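Local coordinates for protein acetylserotonin O-methyltransferase (Homo sapiens, PDB 4A6D) that transfers a methyl group from S-adenosylmethionine to the hydroxyl of N-acetylserotonin, giving melatonin in the last step of its synthesis, at residues A121-E126 against M303-E308; N129-T134 against E140-A145; F135-P138 against T144-Y147. All blocks are in the same frame, centred on the assembly; numbering follows the deposited sequence.

Contact 1 of 3, residues A121-E126 against M303-E308; sequences ADAVRE and MLVQTE
The flat group that matters between Ala123 and Leu304 is a backbone one, the peptide linking Ala123 to Val124. Leu304 CD2 lies over one face of it at the oxygen end, 3.7 Å from Ala123 O, and Leu304 CD1 lies beyond the oxygen on that side, 4.0 Å from Ala123 O. From the same face Leu304 CD2 also reaches Val124 CA, at 4.2 Å. Leu304 gets there because its CG is anti to the backbone N (chi1 171°), which extends the side chain toward helix 120-126. Next to it, the small side chain of Ala123 lets the backbones come close, with the CA atoms of Ala123 and Val305 5.4 Å apart. Ala123 CB rests on Val305 CG2 at 3.8 Å, a purely apolar touch of two methyl groups.

The pairing sets the short helix 120-126 of the methyltransferase domain against the last turn of helix 294-305, at the dimer interface. Gly59 of the second subunit packs on both Val124 and Leu304, and Val124 O accepts a hydrogen bond from Ser56 of that subunit. Facing away from helix 294-305, Arg125 forms a salt bridge with Glu30 of the second subunit and a weak one, Arg125 NH1 to Asp122 OD1 at 3.4 Å.

Just past the end of helix 294-305, Thr307 OG1 donates back to Met303 O over 2.9 Å, tilted 21° from the carbonyl plane, and accepts from Gly309 N. Gln306, just before Thr307, is a substrate-binding residue and hydrogen-bonds through NE2 to OD1 of Asn302, another substrate-binding residue.

Contact 2 of 3, residues N129-T134 against E140-A145; sequences NQYLET and EELFTA. With SAM (S-adenosylmethionine), chain D.
The Tyr131 ring is set beside the backbone N, roughly anti to the carbonyl carbon (chi1 -85°), and from there turns one face to the methyl group of Ala145 on helix 142-146. Ala145 CB sits over that face, offset toward its rim, 4.1 Å from Tyr131 CG. Leu142 approaches obliquely from the same side of the ring plane, out beyond CE2: its CG is anti to the backbone N (chi1 -170°), and Leu142 CD1 comes to within 4.5 Å of Tyr131 CE2. The same methyl, Leu142 CD1, lies 4.3 Å from Asn129 ND2, whose polar partner is the carbonyl of Thr307, while Asn129 OD1 lies in the plane of the Tyr131 ring, at its edge.

Gln130 stands at the N-cap of helix 131-135. Its carbonyl oxygen is gripped twice by Thr134, from the backbone N and from OG1, the latter at 2.6 Å and well above the carbonyl plane. This ties down the first turn, from which Tyr131 projects.

On the cofactor side of helix 142-146, one face of the Phe143 ring carries the ribose C2' of S-adenosylmethionine, and Phe143 CD2 meets the adenine C8 at 3.5 Å. Helix 131-135 thus meets the substrate-binding Gln306 through Tyr131, while helix 142-146 faces the cofactor through Phe143, which with Tyr147, whose ring it meets, gives an aromatic lining to the S-adenosylmethionine pocket of this class I-like methyltransferase.

Contact 3 of 3, residues F135-P138 against T144-Y147; sequences FGVP and TAIY. With SAM (S-adenosylmethionine), chain D.
Pro138 meets helix 142-146 with its backbone and keeps its side chain back: the carbonyl oxygen Pro138 O lies 3.7 Å from Ala145 CB. Of its side-chain carbons the nearest, Pro138 CB, stays 6.5 Å from Thr144 OG1. The neighbouring Val137 does use its side chain. Val137 CG1, placed anti to the backbone N (chi1 171°), points at the helix and touches the backbone at Ala145 CA, 3.7 Å away, before it reaches Ala145 CB at 4.1 Å. The valine methyl and the Pro138 carbonyl oxygen meet Ala145 side by side. Val137 CG1 also grazes Thr144 O.

What turns the chain toward this meeting is Gly136, the first residue to leave the helical conformation after helix 131-135, with a positive phi of 78°. Farther along, helix 142-146 ends in turn at Tyr147, and here the segment changes from packing to binding. The hydroxyl of Tyr147 donates a hydrogen bond to the ribose O2' of S-adenosylmethionine, Tyr147 OH to O2' at 2.7 Å. The acceptor lies in the plane of the phenol ring, at its edge, and the CZ-OH-O2' angle of about 115° suits a phenolic donor. Tyr147 is one of the residues that bind the cofactor, so the bond fixes the ribose from the end of the helix.

Around this pair, Phe135 makes a cation-pi contact with Arg148 and packs on helix 103-117. The ring of Tyr147 meets Phe143 and, more steeply, Phe156 of helix 150-161, and also touches Ile211, just past strand 205-210 of the central sheet.

In the fold
After the N-terminal helices, the chain reaches helix 120-126, whose partner comes only at 303-308, so contact 1 closes a long loop that takes in five of the seven strands of the central sheet. Both other contacts lie within that span. Contact 2 joins 129-134 to 140-145; contact 3, joining 135-138 to 144-147, starts later, overlaps contact 2 and ends on the same helix, 142-146, sharing Thr144 and Ala145. Contacts 1 and 2 touch where Gln306 and Thr307 meet Tyr131 and Asn129, whereas contact 3 stays about 5 Å from contact 1 at the nearest atoms. Together they connect the dimer interface, substrate-binding residues and the cofactor pocket.

Contact 1 of 3, residues A121-E126 against M303-E308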
loop_
_atom_site.group_PDB
_atom_site.type_symbol
_atom_site.label_atom_id
_atom_site.label_comp_id
_atom_site.label_asym_id
_atom_site.label_seq_id
_atom_site.Cartn_x
_atom_site.Cartn_y
_atom_site.Cartn_z
ATOM N N ALA A 121 3.309 7.652 10.737
ATOM C CA ALA A 121 4.109 7.640 11.960
ATOM C C ALA A 121 3.954 8.935 12.757
ATOM O O ALA A 121 3.832 8.868 13.980
ATOM C CB ALA A 121 5.571 7.361 11.643
ATOM N N ASP A 122 3.860 10.095 12.068
ATOM C CA ASP A 122 3.671 11.377 12.735
ATOM C C ASP A 122 2.247 11.599 13.177
ATOM O O ASP A 122 2.043 12.213 14.220
ATOM C CB ASP A 122 4.181 12.544 11.890
ATOM C CG ASP A 122 5.667 12.535 11.615
ATOM O OD1 ASP A 122 6.423 11.877 12.391
ATOM O OD2 ASP A 122 6.082 13.162 10.621
ATOM N N ALA A 123 1.253 11.113 12.395
ATOM C CA ALA A 123 -0.175 11.206 12.753
ATOM C C ALA A 123 -0.415 10.368 14.009
ATOM O O ALA A 123 -1.123 10.798 14.893
ATOM C CB ALA A 123 -1.048 10.731 11.609
ATOM N N VAL A 124 0.254 9.221 14.120
ATOM C CA VAL A 124 0.235 8.356 15.303
ATOM C C VAL A 124 0.989 9.102 16.433
ATOM O O VAL A 124 0.409 9.293 17.498
ATOM C CB VAL A 124 0.816 6.939 15.006
ATOM C CG1 VAL A 124 1.055 6.146 16.284
ATOM C CG2 VAL A 124 -0.091 6.159 14.058
ATOM N N ARG A 125 2.244 9.556 16.171
ATOM C CA ARG A 125 3.087 10.309 17.109
ATOM C C ARG A 125 2.376 11.506 17.746
ATOM O O ARG A 125 2.423 11.655 18.962
ATOM C CB ARG A 125 4.370 10.810 16.414
ATOM C CG ARG A 125 5.610 10.003 16.753
ATOM C CD ARG A 125 6.836 10.459 15.977
ATOM N NE ARG A 125 7.867 9.426 15.962
ATOM C CZ ARG A 125 8.286 8.787 14.870
ATOM N NH1 ARG A 125 7.774 9.081 13.680
ATOM N NH2 ARG A 125 9.244 7.863 14.958
ATOM N N GLU A 126 1.711 12.341 16.932
ATOM C CA GLU A 126 1.072 13.583 17.366
ATOM C C GLU A 126 -0.384 13.483 17.715
ATOM O O GLU A 126 -0.904 14.375 18.399
ATOM C CB GLU A 126 1.280 14.684 16.308
ATOM C CG GLU A 126 2.738 15.091 16.112
ATOM C CD GLU A 126 3.119 15.562 14.719
ATOM O OE1 GLU A 126 2.327 16.315 14.104
ATOM O OE2 GLU A 126 4.227 15.201 14.254
ATOM N N MET A 303 -9.074 8.149 9.640
ATOM C CA MET A 303 -9.729 9.345 10.187
ATOM C C MET A 303 -8.716 10.131 11.026
ATOM O O MET A 303 -8.778 11.354 11.055
ATOM C CB MET A 303 -10.996 9.002 11.003
ATOM C CG MET A 303 -12.150 8.429 10.179
ATOM S SD MET A 303 -12.900 9.552 8.956
ATOM C CE MET A 303 -12.071 9.025 7.484
ATOM N N LEU A 304 -7.810 9.436 11.720
ATOM C CA LEU A 304 -6.766 10.067 12.514
ATOM C C LEU A 304 -5.802 10.810 11.572
ATOM O O LEU A 304 -5.492 11.976 11.809
ATOM C CB LEU A 304 -5.997 9.036 13.380
ATOM C CG LEU A 304 -4.736 9.566 14.094
ATOM C CD1 LEU A 304 -5.096 10.602 15.175
ATOM C CD2 LEU A 304 -3.942 8.453 14.697
ATOM N N VAL A 305 -5.391 10.143 10.487
ATOM C CA VAL A 305 -4.479 10.663 9.457
ATOM C C VAL A 305 -5.107 11.826 8.666
ATOM O O VAL A 305 -4.403 12.773 8.338
ATOM C CB VAL A 305 -4.017 9.492 8.537
ATOM C CG1 VAL A 305 -3.321 9.988 7.277
ATOM C CG2 VAL A 305 -3.111 8.532 9.287
ATOM N N GLN A 306 -6.414 11.766 8.384
ATOM C CA GLN A 306 -7.084 12.763 7.554
ATOM C C GLN A 306 -8.059 13.757 8.232
ATOM O O GLN A 306 -7.843 14.957 8.125
ATOM C CB GLN A 306 -7.719 12.093 6.325
ATOM C CG GLN A 306 -6.705 11.826 5.215
ATOM C CD GLN A 306 -7.364 11.296 3.971
ATOM O OE1 GLN A 306 -7.904 12.035 3.138
ATOM N NE2 GLN A 306 -7.317 10.001 3.812
ATOM N N THR A 307 -9.129 13.282 8.872
ATOM C CA THR A 307 -10.113 14.128 9.519
ATOM C C THR A 307 -9.721 14.494 10.975
ATOM O O THR A 307 -8.543 14.538 11.316
ATOM C CB THR A 307 -11.474 13.447 9.471
ATOM O OG1 THR A 307 -11.455 12.352 10.382
ATOM C CG2 THR A 307 -11.887 13.017 8.058
ATOM N N GLU A 308 -10.745 14.758 11.823
ATOM C CA GLU A 308 -10.626 15.091 13.250
ATOM C C GLU A 308 -11.312 14.010 14.086
ATOM O O GLU A 308 -11.310 14.085 15.318
ATOM C CB GLU A 308 -11.298 16.434 13.529
ATOM C CG GLU A 308 -10.459 17.649 13.174
ATOM C CD GLU A 308 -11.200 18.976 13.224
ATOM O OE1 GLU A 308 -12.376 19.007 13.664
ATOM O OE2 GLU A 308 -10.598 19.992 12.804
#

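Contact 2 of 3, residues N129-T134 against E140-A145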
loop_
_atom_site.group_PDB
_atom_site.type_symbol
_atom_site.label_atom_id
_atom_site.label_comp_id
_atom_site.label_asym_id
_atom_site.label_seq_id
_atom_site.Cartn_x
_atom_site.Cartn_y
_atom_site.Cartn_z
ATOM N N ASN A 129 -4.258 15.000 12.268
ATOM C CA ASN A 129 -4.187 14.918 10.810
ATOM C C ASN A 129 -2.981 15.669 10.195
ATOM O O ASN A 129 -2.391 16.532 10.850
ATOM C CB ASN A 129 -5.500 15.299 10.159
ATOM C CG ASN A 129 -5.821 16.772 10.084
ATOM O OD1 ASN A 129 -5.147 17.544 9.398
ATOM N ND2 ASN A 129 -6.959 17.156 10.645
ATOM N N GLN A 130 -2.620 15.326 8.944
ATOM C CA GLN A 130 -1.428 15.846 8.281
ATOM C C GLN A 130 -1.641 16.600 6.956
ATOM O O GLN A 130 -0.759 16.547 6.100
ATOM C CB GLN A 130 -0.387 14.715 8.093
ATOM C CG GLN A 130 -0.231 13.748 9.259
ATOM C CD GLN A 130 0.461 14.365 10.439
ATOM O OE1 GLN A 130 -0.162 14.907 11.351
ATOM N NE2 GLN A 130 1.765 14.266 10.465
ATOM N N TYR A 131 -2.756 17.311 6.777
ATOM C CA TYR A 131 -2.964 18.065 5.531
ATOM C C TYR A 131 -1.902 19.155 5.317
ATOM O O TYR A 131 -1.460 19.365 4.181
ATOM C CB TYR A 131 -4.376 18.672 5.463
ATOM C CG TYR A 131 -5.413 17.714 4.927
ATOM C CD1 TYR A 131 -5.556 17.500 3.556
ATOM C CD2 TYR A 131 -6.280 17.045 5.784
ATOM C CE1 TYR A 131 -6.495 16.595 3.057
ATOM C CE2 TYR A 131 -7.251 16.171 5.296
ATOM C CZ TYR A 131 -7.346 15.938 3.933
ATOM O OH TYR A 131 -8.315 15.080 3.469
ATOM N N LEU A 132 -1.483 19.832 6.406
ATOM C CA LEU A 132 -0.453 20.860 6.318
ATOM C C LEU A 132 0.921 20.244 5.986
ATOM O O LEU A 132 1.671 20.818 5.188
ATOM C CB LEU A 132 -0.386 21.714 7.601
ATOM C CG LEU A 132 0.474 22.995 7.486
ATOM C CD1 LEU A 132 -0.376 24.215 7.204
ATOM C CD2 LEU A 132 1.337 23.204 8.720
ATOM N N GLU A 133 1.239 19.070 6.576
ATOM C CA GLU A 133 2.534 18.398 6.360
ATOM C C GLU A 133 2.628 17.708 5.007
ATOM O O GLU A 133 3.729 17.485 4.530
ATOM C CB GLU A 133 2.852 17.408 7.499
ATOM C CG GLU A 133 2.900 18.025 8.893
ATOM C CD GLU A 133 1.616 18.066 9.711
ATOM O OE1 GLU A 133 0.553 18.452 9.169
ATOM O OE2 GLU A 133 1.700 17.792 10.930
ATOM N N THR A 134 1.479 17.361 4.399
ATOM C CA THR A 134 1.395 16.646 3.121
ATOM C C THR A 134 1.145 17.570 1.939
ATOM O O THR A 134 1.790 17.402 0.905
ATOM C CB THR A 134 0.287 15.551 3.150
ATOM O OG1 THR A 134 0.264 14.895 4.410
ATOM C CG2 THR A 134 0.445 14.530 2.053
ATOM N N GLU A 140 -7.335 23.988 9.579
ATOM C CA GLU A 140 -8.037 24.530 10.765
ATOM C C GLU A 140 -9.584 24.431 10.687
ATOM O O GLU A 140 -10.266 24.348 11.713
ATOM C CB GLU A 140 -7.551 25.943 11.111
ATOM C CG GLU A 140 -6.134 25.959 11.666
ATOM C CD GLU A 140 -5.648 27.303 12.173
ATOM O OE1 GLU A 140 -6.355 27.926 13.001
ATOM O OE2 GLU A 140 -4.547 27.729 11.753
ATOM N N GLU A 141 -10.104 24.423 9.450
ATOM C CA GLU A 141 -11.486 24.203 9.024
ATOM C C GLU A 141 -11.304 22.978 8.092
ATOM O O GLU A 141 -10.682 23.109 7.026
ATOM C CB GLU A 141 -12.034 25.425 8.249
ATOM C CG GLU A 141 -11.919 26.764 8.980
ATOM C CD GLU A 141 -12.953 27.095 10.048
ATOM O OE1 GLU A 141 -13.956 26.351 10.178
ATOM O OE2 GLU A 141 -12.767 28.121 10.745
ATOM N N LEU A 142 -11.716 21.774 8.559
ATOM C CA LEU A 142 -11.513 20.486 7.869
ATOM C C LEU A 142 -11.801 20.416 6.361
ATOM O O LEU A 142 -10.936 19.972 5.590
ATOM C CB LEU A 142 -12.195 19.333 8.627
ATOM C CG LEU A 142 -11.895 17.890 8.168
ATOM C CD1 LEU A 142 -10.372 17.600 8.142
ATOM C CD2 LEU A 142 -12.677 16.887 9.010
ATOM N N PHE A 143 -13.008 20.850 5.954
ATOM C CA PHE A 143 -13.453 20.802 4.563
ATOM C C PHE A 143 -12.815 21.814 3.565
ATOM O O PHE A 143 -12.789 21.516 2.367
ATOM C CB PHE A 143 -14.986 20.612 4.443
ATOM C CG PHE A 143 -15.386 19.173 4.707
ATOM C CD1 PHE A 143 -15.347 18.223 3.689
ATOM C CD2 PHE A 143 -15.730 18.751 5.989
ATOM C CE1 PHE A 143 -15.706 16.891 3.935
ATOM C CE2 PHE A 143 -16.072 17.415 6.234
ATOM C CZ PHE A 143 -16.055 16.498 5.206
ATOM N N THR A 144 -12.213 22.936 4.044
ATOM C CA THR A 144 -11.488 23.838 3.123
ATOM C C THR A 144 -10.169 23.164 2.691
ATOM O O THR A 144 -9.677 23.410 1.582
ATOM C CB THR A 144 -11.323 25.300 3.643
ATOM O OG1 THR A 144 -10.433 25.354 4.763
ATOM C CG2 THR A 144 -12.648 25.993 3.946
ATOM N N ALA A 145 -9.624 22.283 3.564
ATOM C CA ALA A 145 -8.423 21.485 3.293
ATOM C C ALA A 145 -8.779 20.318 2.344
ATOM O O ALA A 145 -8.013 20.034 1.415
ATOM C CB ALA A 145 -7.843 20.949 4.590
HETATM N N SAM D . -23.133 11.792 3.235
HETATM C CA SAM D . -22.228 11.646 2.074
HETATM C C SAM D . -21.730 10.223 1.745
HETATM O O SAM D . -21.652 9.423 2.654
HETATM O OXT SAM D . -21.395 9.844 0.576
HETATM C CB SAM D . -21.107 12.634 2.271
HETATM C CG SAM D . -20.158 12.267 3.419
HETATM S SD SAM D . -18.801 13.493 3.441
HETATM C CE SAM D . -17.630 12.655 4.428
HETATM C "C5'" SAM D . -19.308 14.672 4.736
HETATM C "C4'" SAM D . -20.252 15.663 4.041
HETATM O "O4'" SAM D . -20.549 16.636 5.027
HETATM C "C3'" SAM D . -19.566 16.413 2.834
HETATM O "O3'" SAM D . -20.389 16.367 1.657
HETATM C "C2'" SAM D . -19.340 17.846 3.418
HETATM O "O2'" SAM D . -19.341 18.944 2.506
HETATM C "C1'" SAM D . -20.520 17.945 4.402
HETATM N N9 SAM D . -20.309 18.972 5.444
HETATM C C8 SAM D . -19.154 19.164 6.199
HETATM N N7 SAM D . -19.325 20.149 7.028
HETATM C C5 SAM D . -20.583 20.707 6.828
HETATM C C6 SAM D . -21.317 21.775 7.377
HETATM N N6 SAM D . -20.781 22.478 8.403
HETATM N N1 SAM D . -22.604 22.014 6.936
HETATM C C2 SAM D . -23.138 21.321 5.920
HETATM N N3 SAM D . -22.454 20.307 5.371
HETATM C C4 SAM D . -21.237 19.932 5.814
#

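Contact 3 of 3, residues F135-P138 against T144-Y147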
loop_
_atom_site.group_PDB
_atom_site.type_symbol
_atom_site.label_atom_id
_atom_site.label_comp_id
_atom_site.label_asym_id
_atom_site.label_seq_id
_atom_site.Cartn_x
_atom_site.Cartn_y
_atom_site.Cartn_z
ATOM N N PHE A 135 0.148 18.468 2.054
ATOM C CA PHE A 135 -0.261 19.330 0.951
ATOM C C PHE A 135 0.096 20.805 1.079
ATOM O O PHE A 135 -0.097 21.555 0.116
ATOM C CB PHE A 135 -1.765 19.148 0.667
ATOM C CG PHE A 135 -2.180 17.728 0.350
ATOM C CD1 PHE A 135 -1.919 17.170 -0.898
ATOM C CD2 PHE A 135 -2.864 16.959 1.288
ATOM C CE1 PHE A 135 -2.313 15.861 -1.191
ATOM C CE2 PHE A 135 -3.265 15.655 0.990
ATOM C CZ PHE A 135 -2.983 15.114 -0.246
ATOM N N GLY A 136 0.586 21.212 2.252
ATOM C CA GLY A 136 0.913 22.607 2.556
ATOM C C GLY A 136 -0.322 23.439 2.877
ATOM O O GLY A 136 -0.216 24.604 3.279
ATOM N N VAL A 137 -1.507 22.825 2.712
ATOM C CA VAL A 137 -2.825 23.419 2.896
ATOM C C VAL A 137 -3.292 23.412 4.380
ATOM O O VAL A 137 -3.428 22.326 4.973
ATOM C CB VAL A 137 -3.860 22.770 1.918
ATOM C CG1 VAL A 137 -5.295 23.206 2.223
ATOM C CG2 VAL A 137 -3.510 23.077 0.462
ATOM N N PRO A 138 -3.591 24.616 4.962
ATOM C CA PRO A 138 -4.095 24.669 6.350
ATOM C C PRO A 138 -5.437 23.937 6.526
ATOM O O PRO A 138 -6.356 24.109 5.717
ATOM C CB PRO A 138 -4.212 26.178 6.636
ATOM C CG PRO A 138 -3.364 26.848 5.593
ATOM C CD PRO A 138 -3.493 25.974 4.383
ATOM N N THR A 144 -12.213 22.936 4.044
ATOM C CA THR A 144 -11.488 23.838 3.123
ATOM C C THR A 144 -10.169 23.164 2.691
ATOM O O THR A 144 -9.677 23.410 1.582
ATOM C CB THR A 144 -11.323 25.300 3.643
ATOM O OG1 THR A 144 -10.433 25.354 4.763
ATOM C CG2 THR A 144 -12.648 25.993 3.946
ATOM N N ALA A 145 -9.624 22.283 3.564
ATOM C CA ALA A 145 -8.423 21.485 3.293
ATOM C C ALA A 145 -8.779 20.318 2.344
ATOM O O ALA A 145 -8.013 20.034 1.415
ATOM C CB ALA A 145 -7.843 20.949 4.590
ATOM N N ILE A 146 -9.959 19.667 2.573
ATOM C CA ILE A 146 -10.513 18.566 1.759
ATOM C C ILE A 146 -10.928 19.087 0.345
ATOM O O ILE A 146 -10.655 18.405 -0.646
ATOM C CB ILE A 146 -11.661 17.819 2.522
ATOM C CG1 ILE A 146 -11.105 17.074 3.760
ATOM C CG2 ILE A 146 -12.453 16.879 1.601
ATOM C CD1 ILE A 146 -12.136 16.553 4.744
ATOM N N TYR A 147 -11.576 20.287 0.257
ATOM C CA TYR A 147 -11.970 20.909 -1.020
ATOM C C TYR A 147 -11.007 22.071 -1.353
ATOM O O TYR A 147 -11.429 23.218 -1.542
ATOM C CB TYR A 147 -13.438 21.392 -1.008
ATOM C CG TYR A 147 -14.470 20.430 -0.454
ATOM C CD1 TYR A 147 -14.495 19.096 -0.850
ATOM C CD2 TYR A 147 -15.483 20.877 0.389
ATOM C CE1 TYR A 147 -15.471 18.219 -0.379
ATOM C CE2 TYR A 147 -16.458 20.005 0.876
ATOM C CZ TYR A 147 -16.454 18.679 0.479
ATOM O OH TYR A 147 -17.415 17.814 0.947
HETATM N N SAM D . -23.133 11.792 3.235
HETATM C CA SAM D . -22.228 11.646 2.074
HETATM C C SAM D . -21.730 10.223 1.745
HETATM O O SAM D . -21.652 9.423 2.654
HETATM O OXT SAM D . -21.395 9.844 0.576
HETATM C CB SAM D . -21.107 12.634 2.271
HETATM C CG SAM D . -20.158 12.267 3.419
HETATM S SD SAM D . -18.801 13.493 3.441
HETATM C CE SAM D . -17.630 12.655 4.428
HETATM C "C5'" SAM D . -19.308 14.672 4.736
HETATM C "C4'" SAM D . -20.252 15.663 4.041
HETATM O "O4'" SAM D . -20.549 16.636 5.027
HETATM C "C3'" SAM D . -19.566 16.413 2.834
HETATM O "O3'" SAM D . -20.389 16.367 1.657
HETATM C "C2'" SAM D . -19.340 17.846 3.418
HETATM O "O2'" SAM D . -19.341 18.944 2.506
HETATM C "C1'" SAM D . -20.520 17.945 4.402
HETATM N N9 SAM D . -20.309 18.972 5.444
HETATM C C8 SAM D . -19.154 19.164 6.199
HETATM N N7 SAM D . -19.325 20.149 7.028
HETATM C C5 SAM D . -20.583 20.707 6.828
HETATM C C6 SAM D . -21.317 21.775 7.377
HETATM N N6 SAM D . -20.781 22.478 8.403
HETATM N N1 SAM D . -22.604 22.014 6.936
HETATM C C2 SAM D . -23.138 21.321 5.920
HETATM N N3 SAM D . -22.454 20.307 5.371
HETATM C C4 SAM D . -21.237 19.932 5.814
#